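PDB 4YMU: ABC-type amino acid transport system, permease component from Caldanaerobacter subterraneus subsp. tengcongensis MB4, which probably carries amino acids across the cell membrane as the membrane-spanning part of an ABC transporter, and holds bound arginine in this structure. Local coordinates for residues I20-L25 with A194-M199; F39-K44 with E105-G110; Q112-G117 with Y135-Q140; G117-A122 with A130-Y135. All coordinates share one frame; numbering follows the deposited sequence.

Contact 1: I20-L25 with A194-M199; sequences IMTLKL and AIYFVM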
loop_
_atom_site.group_PDB
_atom_site.type_symbol
_atom_site.label_atom_id
_atom_site.label_comp_id
_atom_site.label_asym_id
_atom_site.label_seq_id
_atom_site.Cartn_x
_atom_site.Cartn_y
_atom_site.Cartn_z
ATOM N N ILE C 20 20.171 -16.728 -28.272
ATOM C CA ILE C 20 21.313 -15.871 -27.996
ATOM C C ILE C 20 21.094 -14.470 -28.554
ATOM O O ILE C 20 21.520 -13.478 -27.970
ATOM C CB ILE C 20 22.600 -16.477 -28.563
ATOM C CG1 ILE C 20 22.951 -17.759 -27.815
ATOM C CG2 ILE C 20 23.751 -15.482 -28.505
ATOM C CD1 ILE C 20 24.344 -18.259 -28.113
ATOM N N MET C 21 20.405 -14.394 -29.682
ATOM C CA MET C 21 20.163 -13.119 -30.340
ATOM C C MET C 21 19.074 -12.345 -29.592
ATOM O O MET C 21 19.142 -11.123 -29.470
ATOM C CB MET C 21 19.787 -13.335 -31.809
ATOM C CG MET C 21 20.427 -12.355 -32.778
ATOM S SD MET C 21 22.199 -12.622 -33.042
ATOM C CE MET C 21 22.712 -11.037 -33.700
ATOM N N THR C 22 18.062 -13.050 -29.097
ATOM C CA THR C 22 17.049 -12.386 -28.286
ATOM C C THR C 22 17.718 -11.783 -27.051
ATOM O O THR C 22 17.469 -10.627 -26.714
ATOM C CB THR C 22 15.912 -13.326 -27.875
ATOM O OG1 THR C 22 15.081 -13.604 -29.010
ATOM C CG2 THR C 22 15.062 -12.679 -26.779
ATOM N N LEU C 23 18.601 -12.557 -26.421
ATOM C CA LEU C 23 19.394 -12.098 -25.272
ATOM C C LEU C 23 20.203 -10.845 -25.605
ATOM O O LEU C 23 20.101 -9.827 -24.912
ATOM C CB LEU C 23 20.351 -13.200 -24.813
ATOM C CG LEU C 23 19.930 -14.133 -23.680
ATOM C CD1 LEU C 23 18.486 -14.554 -23.834
ATOM C CD2 LEU C 23 20.829 -15.356 -23.657
ATOM N N LYS C 24 21.023 -10.946 -26.648
ATOM C CA LYS C 24 21.884 -9.851 -27.102
ATOM C C LYS C 24 21.102 -8.561 -27.366
ATOM O O LYS C 24 21.491 -7.478 -26.923
ATOM C CB LYS C 24 22.631 -10.286 -28.371
ATOM C CG LYS C 24 23.410 -9.182 -29.066
ATOM C CD LYS C 24 23.899 -9.630 -30.446
ATOM C CE LYS C 24 24.705 -8.537 -31.156
ATOM N NZ LYS C 24 25.069 -8.878 -32.576
ATOM N N LEU C 25 19.992 -8.696 -28.082
ATOM C CA LEU C 25 19.103 -7.581 -28.378
ATOM C C LEU C 25 18.568 -6.902 -27.105
ATOM O O LEU C 25 18.721 -5.689 -26.922
ATOM C CB LEU C 25 17.926 -8.082 -29.221
ATOM C CG LEU C 25 17.272 -7.170 -30.265
ATOM C CD1 LEU C 25 15.761 -7.292 -30.169
ATOM C CD2 LEU C 25 17.708 -5.712 -30.167
ATOM N N ALA C 194 7.852 -22.228 -25.775
ATOM C CA ALA C 194 8.472 -22.936 -24.660
ATOM C C ALA C 194 9.797 -22.296 -24.230
ATOM O O ALA C 194 10.028 -22.098 -23.035
ATOM C CB ALA C 194 8.672 -24.401 -24.997
ATOM N N ILE C 195 10.663 -21.966 -25.182
ATOM C CA ILE C 195 11.920 -21.318 -24.812
ATOM C C ILE C 195 11.663 -19.968 -24.120
ATOM O O ILE C 195 12.318 -19.637 -23.124
ATOM C CB ILE C 195 12.863 -21.104 -26.021
ATOM C CG1 ILE C 195 13.259 -22.437 -26.652
ATOM C CG2 ILE C 195 14.129 -20.394 -25.604
ATOM C CD1 ILE C 195 14.313 -22.290 -27.747
ATOM N N TYR C 196 10.710 -19.196 -24.645
ATOM C CA TYR C 196 10.360 -17.903 -24.051
ATOM C C TYR C 196 9.871 -18.103 -22.625
ATOM O O TYR C 196 10.240 -17.356 -21.732
ATOM C CB TYR C 196 9.280 -17.171 -24.868
ATOM C CG TYR C 196 9.822 -16.311 -25.999
ATOM C CD1 TYR C 196 10.562 -15.168 -25.731
ATOM C CD2 TYR C 196 9.588 -16.646 -27.337
ATOM C CE1 TYR C 196 11.061 -14.379 -26.760
ATOM C CE2 TYR C 196 10.086 -15.861 -28.383
ATOM C CZ TYR C 196 10.826 -14.731 -28.092
ATOM O OH TYR C 196 11.326 -13.946 -29.120
ATOM N N PHE C 197 9.061 -19.133 -22.427
ATOM C CA PHE C 197 8.486 -19.439 -21.137
ATOM C C PHE C 197 9.573 -19.780 -20.132
ATOM O O PHE C 197 9.614 -19.219 -19.032
ATOM C CB PHE C 197 7.514 -20.598 -21.244
ATOM C CG PHE C 197 6.809 -20.898 -19.957
ATOM C CD1 PHE C 197 5.811 -20.057 -19.486
ATOM C CD2 PHE C 197 7.165 -22.002 -19.195
ATOM C CE1 PHE C 197 5.160 -20.326 -18.294
ATOM C CE2 PHE C 197 6.518 -22.274 -18.000
ATOM C CZ PHE C 197 5.515 -21.436 -17.550
ATOM N N VAL C 198 10.442 -20.711 -20.509
ATOM C CA VAL C 198 11.531 -21.120 -19.633
ATOM C C VAL C 198 12.447 -19.940 -19.287
ATOM O O VAL C 198 12.905 -19.812 -18.147
ATOM C CB VAL C 198 12.294 -22.334 -20.205
ATOM C CG1 VAL C 198 13.725 -22.364 -19.719
ATOM C CG2 VAL C 198 11.553 -23.621 -19.838
ATOM N N MET C 199 12.685 -19.063 -20.255
ATOM C CA MET C 199 13.467 -17.856 -19.992
ATOM C C MET C 199 12.773 -16.963 -18.959
ATOM O O MET C 199 13.406 -16.446 -18.022
ATOM C CB MET C 199 13.683 -17.068 -21.277
ATOM C CG MET C 199 15.132 -16.888 -21.652
ATOM S SD MET C 199 15.241 -15.783 -23.065
ATOM C CE MET C 199 13.856 -16.394 -24.039
#
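L23 and M199 make the apolar half of this contact. The L23 methyl CD1 meets the M199 sulfur SD at 3.6 Å, and the two side chains cross obliquely. M199 runs nearly straight out as far as the sulfur and then bends (chi3 -41°), which puts SD at the corner that L23 touches and turns the CE methyl back toward its own helix.

The polar half is T22 facing Y196, and here the hydroxyls approach without bonding. T22 OG1 stands 3.8 Å from Y196 OH, and each hydroxyl is hydrogen-bonded to the loop after helix 129-160: T22 OG1 with L171 N, Y196 OH with T172 OG1. A chi1 of -73° sets OG1 beside the backbone N of T22 and leaves the CG2 methyl to come obliquely at the Y196 ring, 4.3 Å from CE1. The two residues are thus tied to consecutive loop residues rather than to one another.

Backbone spacing is wide. T22 and Y196 have their CA atoms 9.6 Å apart, so side-chain ends do all the touching. L157 of helix 129-160 packs on both T22 and M199, and P66 of the second subunit packs on Y196.

The arrangement is that of two transmembrane helices, 12-44 and 186-214, bridged by side-chain ends in the helical bundle of a binding-protein-dependent permease. Y196 lies about 8 Å from a bound arginine, which places this buried contact near the arginine pocket without making it part of the pocket wall.

Contact 2: F39-K44 with E105-G110; sequences FIALMK and EIIRAG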
loop_
_atom_site.group_PDB
_atom_site.type_symbol
_atom_site.label_atom_id
_atom_site.label_comp_id
_atom_site.label_asym_id
_atom_site.label_seq_id
_atom_site.Cartn_x
_atom_site.Cartn_y
_atom_site.Cartn_z
ATOM N N PHE C 39 18.582 9.716 -17.569
ATOM C CA PHE C 39 18.817 11.041 -18.097
ATOM C C PHE C 39 17.486 11.751 -18.269
ATOM O O PHE C 39 17.353 12.935 -17.960
ATOM C CB PHE C 39 19.531 10.900 -19.439
ATOM C CG PHE C 39 20.404 12.059 -19.786
ATOM C CD1 PHE C 39 21.648 12.208 -19.183
ATOM C CD2 PHE C 39 20.007 12.983 -20.744
ATOM C CE1 PHE C 39 22.473 13.280 -19.515
ATOM C CE2 PHE C 39 20.825 14.054 -21.083
ATOM C CZ PHE C 39 22.059 14.204 -20.469
ATOM N N ILE C 40 16.498 11.009 -18.756
ATOM C CA ILE C 40 15.174 11.560 -18.997
ATOM C C ILE C 40 14.541 11.975 -17.673
ATOM O O ILE C 40 13.883 13.014 -17.590
ATOM C CB ILE C 40 14.247 10.534 -19.684
ATOM C CG1 ILE C 40 14.793 10.121 -21.048
ATOM C CG2 ILE C 40 12.852 11.117 -19.880
ATOM C CD1 ILE C 40 14.725 11.215 -22.061
ATOM N N ALA C 41 14.754 11.159 -16.643
ATOM C CA ALA C 41 14.173 11.402 -15.322
ATOM C C ALA C 41 14.724 12.695 -14.718
ATOM O O ALA C 41 13.962 13.532 -14.230
ATOM C CB ALA C 41 14.450 10.226 -14.407
ATOM N N LEU C 42 16.050 12.845 -14.774
ATOM C CA LEU C 42 16.750 14.042 -14.310
ATOM C C LEU C 42 16.199 15.308 -14.960
ATOM O O LEU C 42 16.069 16.350 -14.318
ATOM C CB LEU C 42 18.250 13.915 -14.599
ATOM C CG LEU C 42 19.145 13.385 -13.473
ATOM C CD1 LEU C 42 18.321 12.707 -12.411
ATOM C CD2 LEU C 42 20.215 12.437 -13.980
ATOM N N MET C 43 15.878 15.205 -16.242
ATOM C CA MET C 43 15.284 16.306 -16.978
ATOM C C MET C 43 13.917 16.683 -16.427
ATOM O O MET C 43 13.557 17.859 -16.377
ATOM C CB MET C 43 15.140 15.935 -18.447
ATOM C CG MET C 43 16.430 15.969 -19.220
ATOM S SD MET C 43 16.104 15.947 -20.993
ATOM C CE MET C 43 17.630 15.223 -21.570
ATOM N N LYS C 44 13.149 15.675 -16.029
ATOM C CA LYS C 44 11.782 15.897 -15.565
ATOM C C LYS C 44 11.808 16.529 -14.172
ATOM O O LYS C 44 10.817 17.098 -13.717
ATOM C CB LYS C 44 11.022 14.568 -15.532
ATOM C CG LYS C 44 9.507 14.685 -15.549
ATOM C CD LYS C 44 8.890 13.312 -15.346
ATOM C CE LYS C 44 7.366 13.340 -15.348
ATOM N NZ LYS C 44 6.803 11.951 -15.418
ATOM N N GLU C 105 9.871 6.486 -15.816
ATOM C CA GLU C 105 8.765 6.394 -14.860
ATOM C C GLU C 105 9.119 5.561 -13.639
ATOM O O GLU C 105 8.795 5.934 -12.503
ATOM C CB GLU C 105 7.499 5.834 -15.496
ATOM C CG GLU C 105 6.452 6.886 -15.674
ATOM C CD GLU C 105 6.341 7.772 -14.456
ATOM O OE1 GLU C 105 5.759 7.324 -13.428
ATOM O OE2 GLU C 105 6.872 8.912 -14.530
ATOM N N ILE C 106 9.801 4.446 -13.876
ATOM C CA ILE C 106 10.209 3.579 -12.788
ATOM C C ILE C 106 11.043 4.345 -11.754
ATOM O O ILE C 106 10.826 4.219 -10.543
ATOM C CB ILE C 106 10.976 2.355 -13.306
ATOM C CG1 ILE C 106 10.004 1.228 -13.630
ATOM C CG2 ILE C 106 11.984 1.858 -12.282
ATOM C CD1 ILE C 106 10.623 0.152 -14.500
ATOM N N ILE C 107 11.974 5.157 -12.232
ATOM C CA ILE C 107 12.800 5.942 -11.330
ATOM C C ILE C 107 11.962 6.931 -10.527
ATOM O O ILE C 107 12.075 6.992 -9.280
ATOM C CB ILE C 107 13.909 6.684 -12.076
ATOM C CG1 ILE C 107 14.880 5.675 -12.712
ATOM C CG2 ILE C 107 14.610 7.673 -11.139
ATOM C CD1 ILE C 107 15.993 6.326 -13.511
ATOM N N ARG C 108 11.122 7.698 -11.230
ATOM C CA ARG C 108 10.276 8.672 -10.532
ATOM C C ARG C 108 9.442 8.030 -9.422
ATOM O O ARG C 108 9.249 8.615 -8.352
ATOM C CB ARG C 108 9.358 9.413 -11.501
ATOM C CG ARG C 108 8.720 10.643 -10.896
ATOM C CD ARG C 108 7.393 10.941 -11.556
ATOM N NE ARG C 108 6.556 9.745 -11.622
ATOM C CZ ARG C 108 5.979 9.158 -10.579
ATOM N NH1 ARG C 108 6.133 9.649 -9.355
ATOM N NH2 ARG C 108 5.246 8.065 -10.759
ATOM N N ALA C 109 8.980 6.811 -9.675
ATOM C CA ALA C 109 8.096 6.148 -8.734
ATOM C C ALA C 109 8.878 5.490 -7.601
ATOM O O ALA C 109 8.356 5.328 -6.500
ATOM C CB ALA C 109 7.250 5.127 -9.442
ATOM N N GLY C 110 10.127 5.126 -7.865
ATOM C CA GLY C 110 10.948 4.502 -6.848
ATOM C C GLY C 110 11.352 5.561 -5.843
ATOM O O GLY C 110 11.561 5.275 -4.662
#
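A41 and I107 form the close, apolar side of this contact. The A41 methyl CB rests 4.2 Å from I107 CG2, and the short helical segments cross at -55° with their axes 9.2 Å apart. Next to this pair the backbones come nearest each other, with the CA atoms of A41 and R108 6.8 Å apart.

The other side is looser, polar and partly exposed. K44 swings its CG anti to the backbone N (chi1 -159°) and stays extended from there, long enough for NZ to reach E105 OE2 at 3.2 Å, a weak hydrogen bond within a salt bridge. The E105 carboxylate is gripped more firmly by R108, one helical turn further on. That guanidinium binds side-on and almost in plane, NE to OE2 at 3.0 Å and NH2 to OE1 at 2.8 Å, each oxygen offering its syn lone pair. R108 NH1 goes on to Q112 OE1, so all three guanidinium nitrogens have partners round its edge, which would fix its rotation. K44 and R108 share E105 as their common counter-ion.

With an alanine in place of E105, K44 and R108 would probably be left as two neighbouring cations without the carboxylate they share, and the guanidinium freer to turn.

Helix 49-63 packs against I40 and M43 of helix 12-44 and reaches K44 through S56, while helix 129-160 meets I106 through I145, A148 and L149 and binds G110 O through N144. Helix 87-112 therefore sits between helices 12-44 and 129-160.

Contact 3: Q112-G117 with Y135-Q140; sequences QAVDPG and YVIIPQ
V114 presses into helix 129-160 against I137 and Q140, and its side chain carries the loop's half of the contact. The V114 methyl CG2 touches I137 CG2 at 4.2 Å, while the other methyl, CG1, lies 4.1 Å from the I137 carbonyl O. The V114 and I137 side chains meet at about a right angle. A chi1 of -52° leaves I137 CG2 anti to its backbone N, and this branch is the one that meets V114. Roughly at right angles to this approach, V114 CB lies 4.4 Å from Q140 CB.

Bonds within each segment shape the surroundings of the pair. The Q140 side chain, extended at chi2, runs back toward the preceding turn, where NE2 donates to V136 O at 2.8 Å from above the carbonyl plane, 46° out of it. The same nitrogen bonds to Q118 OE1, which links this helix to helix 117-124. In the loop, D115 OD2 accepts from G117 N at 2.6 Å through its anti lone pair, capping the start of helix 117-124. Helix 129-160 itself widens into a pi-type turn at 135-137 and kinks at P139, whose nitrogen carries no hydrogen.

N144 of helix 129-160 packs on V114 too. No hydrogen bond joins the two segments, so the link between them is van der Waals contact of a buried valine, apolar in character.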
loop_
_atom_site.group_PDB
_atom_site.type_symbol
_atom_site.label_atom_id
_atom_site.label_comp_id
_atom_site.label_asym_id
_atom_site.label_seq_id
_atom_site.Cartn_x
_atom_site.Cartn_y
_atom_site.Cartn_z
ATOM N N GLN C 112 9.363 8.405 -5.424
ATOM C CA GLN C 112 8.103 8.780 -4.781
ATOM C C GLN C 112 7.669 7.768 -3.705
ATOM O O GLN C 112 6.832 8.068 -2.851
ATOM C CB GLN C 112 7.012 8.891 -5.850
ATOM C CG GLN C 112 5.745 9.613 -5.433
ATOM C CD GLN C 112 4.500 8.901 -5.964
ATOM O OE1 GLN C 112 4.450 8.486 -7.130
ATOM N NE2 GLN C 112 3.499 8.725 -5.095
ATOM N N ALA C 113 8.273 6.587 -3.722
ATOM C CA ALA C 113 7.822 5.503 -2.868
ATOM C C ALA C 113 8.553 5.430 -1.540
ATOM O O ALA C 113 8.123 4.711 -0.656
ATOM C CB ALA C 113 7.924 4.181 -3.580
ATOM N N VAL C 114 9.669 6.132 -1.388
ATOM C CA VAL C 114 10.293 6.149 -0.067
ATOM C C VAL C 114 9.465 7.062 0.845
ATOM O O VAL C 114 9.037 8.146 0.421
ATOM C CB VAL C 114 11.805 6.540 -0.104
ATOM C CG1 VAL C 114 12.263 6.741 -1.512
ATOM C CG2 VAL C 114 12.086 7.771 0.737
ATOM N N ASP C 115 9.214 6.610 2.075
ATOM C CA ASP C 115 8.348 7.352 3.002
ATOM C C ASP C 115 8.819 8.787 3.125
ATOM O O ASP C 115 9.981 9.015 3.437
ATOM C CB ASP C 115 8.391 6.721 4.383
ATOM C CG ASP C 115 7.373 7.330 5.335
ATOM O OD1 ASP C 115 6.432 6.614 5.755
ATOM O OD2 ASP C 115 7.541 8.514 5.710
ATOM N N PRO C 116 7.908 9.756 2.910
ATOM C CA PRO C 116 8.207 11.204 2.921
ATOM C C PRO C 116 8.753 11.694 4.273
ATOM O O PRO C 116 9.308 12.797 4.395
ATOM C CB PRO C 116 6.861 11.863 2.606
ATOM C CG PRO C 116 5.819 10.776 2.848
ATOM C CD PRO C 116 6.489 9.466 2.639
ATOM N N GLY C 117 8.583 10.866 5.295
ATOM C CA GLY C 117 9.126 11.158 6.605
ATOM C C GLY C 117 10.636 11.248 6.521
ATOM O O GLY C 117 11.247 12.074 7.190
ATOM N N TYR C 135 22.241 11.575 0.803
ATOM C CA TYR C 135 22.535 10.700 1.927
ATOM C C TYR C 135 21.346 9.878 2.428
ATOM O O TYR C 135 21.538 8.867 3.094
ATOM C CB TYR C 135 23.151 11.501 3.064
ATOM C CG TYR C 135 24.378 12.271 2.651
ATOM C CD1 TYR C 135 25.584 11.621 2.423
ATOM C CD2 TYR C 135 24.331 13.649 2.481
ATOM C CE1 TYR C 135 26.710 12.317 2.036
ATOM C CE2 TYR C 135 25.455 14.359 2.091
ATOM C CZ TYR C 135 26.647 13.687 1.871
ATOM O OH TYR C 135 27.777 14.383 1.478
ATOM N N VAL C 136 20.126 10.296 2.103
ATOM C CA VAL C 136 18.952 9.641 2.664
ATOM C C VAL C 136 17.999 9.052 1.632
ATOM O O VAL C 136 17.701 7.856 1.670
ATOM C CB VAL C 136 18.158 10.595 3.642
ATOM C CG1 VAL C 136 16.757 10.089 3.895
ATOM C CG2 VAL C 136 18.906 10.766 4.952
ATOM N N ILE C 137 17.519 9.882 0.714
ATOM C CA ILE C 137 16.434 9.459 -0.167
ATOM C C ILE C 137 16.877 8.547 -1.325
ATOM O O ILE C 137 16.302 7.478 -1.536
ATOM C CB ILE C 137 15.665 10.683 -0.697
ATOM C CG1 ILE C 137 15.241 11.574 0.476
ATOM C CG2 ILE C 137 14.513 10.255 -1.573
ATOM C CD1 ILE C 137 14.857 12.997 0.084
ATOM N N ILE C 138 17.882 8.984 -2.084
ATOM C CA ILE C 138 18.388 8.226 -3.250
ATOM C C ILE C 138 18.870 6.796 -2.943
ATOM O O ILE C 138 18.566 5.879 -3.707
ATOM C CB ILE C 138 19.448 9.038 -4.052
ATOM C CG1 ILE C 138 18.753 10.164 -4.819
ATOM C CG2 ILE C 138 20.236 8.148 -5.001
ATOM C CD1 ILE C 138 19.666 11.273 -5.190
ATOM N N PRO C 139 19.631 6.602 -1.841
ATOM C CA PRO C 139 20.021 5.224 -1.507
ATOM C C PRO C 139 18.838 4.278 -1.318
ATOM O O PRO C 139 18.983 3.079 -1.573
ATOM C CB PRO C 139 20.736 5.383 -0.162
ATOM C CG PRO C 139 21.305 6.774 -0.199
ATOM C CD PRO C 139 20.275 7.589 -0.943
ATOM N N GLN C 140 17.686 4.808 -0.914
ATOM C CA GLN C 140 16.507 3.976 -0.624
ATOM C C GLN C 140 15.657 3.821 -1.886
ATOM O O GLN C 140 15.098 2.738 -2.173
ATOM C CB GLN C 140 15.691 4.584 0.541
ATOM C CG GLN C 140 16.464 4.652 1.868
ATOM C CD GLN C 140 15.652 5.250 3.004
ATOM O OE1 GLN C 140 14.662 4.667 3.460
ATOM N NE2 GLN C 140 16.058 6.434 3.456
#

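Contact 4: G117-A122 with A130-Y135; sequences GQNEAA and AMAMRY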
loop_
_atom_site.group_PDB
_atom_site.type_symbol
_atom_site.label_atom_id
_atom_site.label_comp_id
_atom_site.label_asym_id
_atom_site.label_seq_id
_atom_site.Cartn_x
_atom_site.Cartn_y
_atom_site.Cartn_z
ATOM N N GLY C 117 8.583 10.866 5.295
ATOM C CA GLY C 117 9.126 11.158 6.605
ATOM C C GLY C 117 10.636 11.248 6.521
ATOM O O GLY C 117 11.247 12.074 7.190
ATOM N N GLN C 118 11.240 10.406 5.686
ATOM C CA GLN C 118 12.690 10.385 5.574
ATOM C C GLN C 118 13.234 11.766 5.157
ATOM O O GLN C 118 14.196 12.296 5.743
ATOM C CB GLN C 118 13.103 9.295 4.591
ATOM C CG GLN C 118 12.747 7.906 5.072
ATOM C CD GLN C 118 13.616 7.482 6.236
ATOM O OE1 GLN C 118 14.850 7.400 6.123
ATOM N NE2 GLN C 118 12.982 7.233 7.377
ATOM N N ASN C 119 12.590 12.353 4.159
ATOM C CA ASN C 119 12.959 13.678 3.702
ATOM C C ASN C 119 12.662 14.678 4.795
ATOM O O ASN C 119 13.473 15.574 5.057
ATOM C CB ASN C 119 12.247 14.036 2.394
ATOM C CG ASN C 119 12.367 15.502 2.046
ATOM O OD1 ASN C 119 13.454 16.000 1.751
ATOM N ND2 ASN C 119 11.237 16.204 2.060
ATOM N N GLU C 120 11.506 14.520 5.442
ATOM C CA GLU C 120 11.170 15.398 6.579
ATOM C C GLU C 120 12.230 15.417 7.689
ATOM O O GLU C 120 12.563 16.484 8.205
ATOM C CB GLU C 120 9.806 15.054 7.168
ATOM C CG GLU C 120 8.668 15.402 6.241
ATOM C CD GLU C 120 7.357 15.556 6.969
ATOM O OE1 GLU C 120 7.203 15.032 8.103
ATOM O OE2 GLU C 120 6.449 16.215 6.421
ATOM N N ALA C 121 12.771 14.252 8.040
ATOM C CA ALA C 121 13.782 14.167 9.089
ATOM C C ALA C 121 15.085 14.771 8.585
ATOM O O ALA C 121 15.728 15.565 9.274
ATOM C CB ALA C 121 13.996 12.716 9.546
ATOM N N ALA C 122 15.465 14.392 7.369
ATOM C CA ALA C 122 16.678 14.916 6.768
ATOM C C ALA C 122 16.679 16.448 6.793
ATOM O O ALA C 122 17.613 17.076 7.294
ATOM C CB ALA C 122 16.794 14.411 5.363
ATOM N N ALA C 130 19.472 18.851 -1.537
ATOM C CA ALA C 130 20.575 18.107 -2.144
ATOM C C ALA C 130 21.178 17.068 -1.201
ATOM O O ALA C 130 21.365 15.906 -1.573
ATOM C CB ALA C 130 21.656 19.059 -2.653
ATOM N N MET C 131 21.497 17.490 0.017
ATOM C CA MET C 131 22.100 16.579 0.987
ATOM C C MET C 131 21.132 15.456 1.381
ATOM O O MET C 131 21.542 14.296 1.551
ATOM C CB MET C 131 22.532 17.351 2.225
ATOM C CG MET C 131 23.270 18.634 1.904
ATOM S SD MET C 131 23.465 19.657 3.378
ATOM C CE MET C 131 24.229 18.429 4.431
ATOM N N ALA C 132 19.851 15.804 1.506
ATOM C CA ALA C 132 18.817 14.851 1.900
ATOM C C ALA C 132 18.717 13.821 0.810
ATOM O O ALA C 132 18.533 12.617 1.043
ATOM C CB ALA C 132 17.475 15.564 2.084
ATOM N N MET C 133 18.856 14.327 -0.402
ATOM C CA MET C 133 18.775 13.510 -1.587
ATOM C C MET C 133 19.930 12.522 -1.633
ATOM O O MET C 133 19.720 11.311 -1.744
ATOM C CB MET C 133 18.764 14.422 -2.793
ATOM C CG MET C 133 17.849 13.943 -3.856
ATOM S SD MET C 133 16.114 13.888 -3.425
ATOM C CE MET C 133 15.500 13.124 -4.935
ATOM N N ARG C 134 21.145 13.035 -1.489
ATOM C CA ARG C 134 22.328 12.193 -1.561
ATOM C C ARG C 134 22.437 11.150 -0.444
ATOM O O ARG C 134 22.688 9.972 -0.711
ATOM C CB ARG C 134 23.592 13.044 -1.563
ATOM C CG ARG C 134 24.847 12.214 -1.378
ATOM C CD ARG C 134 26.104 12.965 -1.762
ATOM N NE ARG C 134 27.279 12.114 -1.600
ATOM C CZ ARG C 134 28.530 12.532 -1.737
ATOM N NH1 ARG C 134 28.776 13.799 -2.047
ATOM N NH2 ARG C 134 29.534 11.681 -1.567
ATOM N N TYR C 135 22.241 11.575 0.803
ATOM C CA TYR C 135 22.535 10.700 1.927
ATOM C C TYR C 135 21.346 9.878 2.428
ATOM O O TYR C 135 21.538 8.867 3.094
ATOM C CB TYR C 135 23.151 11.501 3.064
ATOM C CG TYR C 135 24.378 12.271 2.651
ATOM C CD1 TYR C 135 25.584 11.621 2.423
ATOM C CD2 TYR C 135 24.331 13.649 2.481
ATOM C CE1 TYR C 135 26.710 12.317 2.036
ATOM C CE2 TYR C 135 25.455 14.359 2.091
ATOM C CZ TYR C 135 26.647 13.687 1.871
ATOM O OH TYR C 135 27.777 14.383 1.478
#
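A122 and A132 meet methyl to methyl. Both CB atoms point at the opposite helix and stand 3.5 Å apart, and A122 CB also lies 4.0 Å from A132 CA. With nothing larger between them the backbones come very close, the CA atoms of the pair only 5.3 Å apart.

N119 comes in beside this pair, one turn earlier. Its CG lies anti to the backbone N (chi1 168°), which carries the amide across so that OD1 reaches 4.1 Å from A132 CB. A132 CB thus meets A122 and N119 from directions about at right angles, with van der Waals contact alone and no hydrogen bond between the segments.

Within helix 129-160, away from the contact, R134 CG lies over the centre of the Y135 ring, and Y135 O is hydrogen-bonded to a polar side chain of another protein.

E120, A121 and A122 are the Glu-Ala-Ala triplet that opens the EAA motif of binding-protein-dependent permeases, whose loop docks on the ATPase. In keeping with this, a basic side chain on the chain of another protein, probably the ATPase, pairs with E120 OE2 in a salt bridge, and Q118 NE2 hydrogen-bonds to that chain's backbone.

Helix 117-124 folds back on the start of helix 129-160 across a short connection. Q118 packs further along that helix on V136, and the neighbouring protein chain packs on Q118, E120, A121 and M131.

Helix 12-44 opens two of the loops: contact 1 begins near its start and contact 2 near its end. Contact 2 closes first, on helix 87-112. Contact 3 follows in series, opening just beyond that helix and closing on helix 129-160. Contact 4 lies within contact 3, sharing G117 and Y135 with it; their centres are 7 Å apart, and I137 N probably bonds to A132 O. Contact 1 closes last, on helix 186-214, and so encloses the other three; none cross. It lies across the chain's centre from them, about 41 Å from contact 4 between centres, so helix 12-44 runs from contact 1 toward the end where contacts 3 and 4 meet another protein.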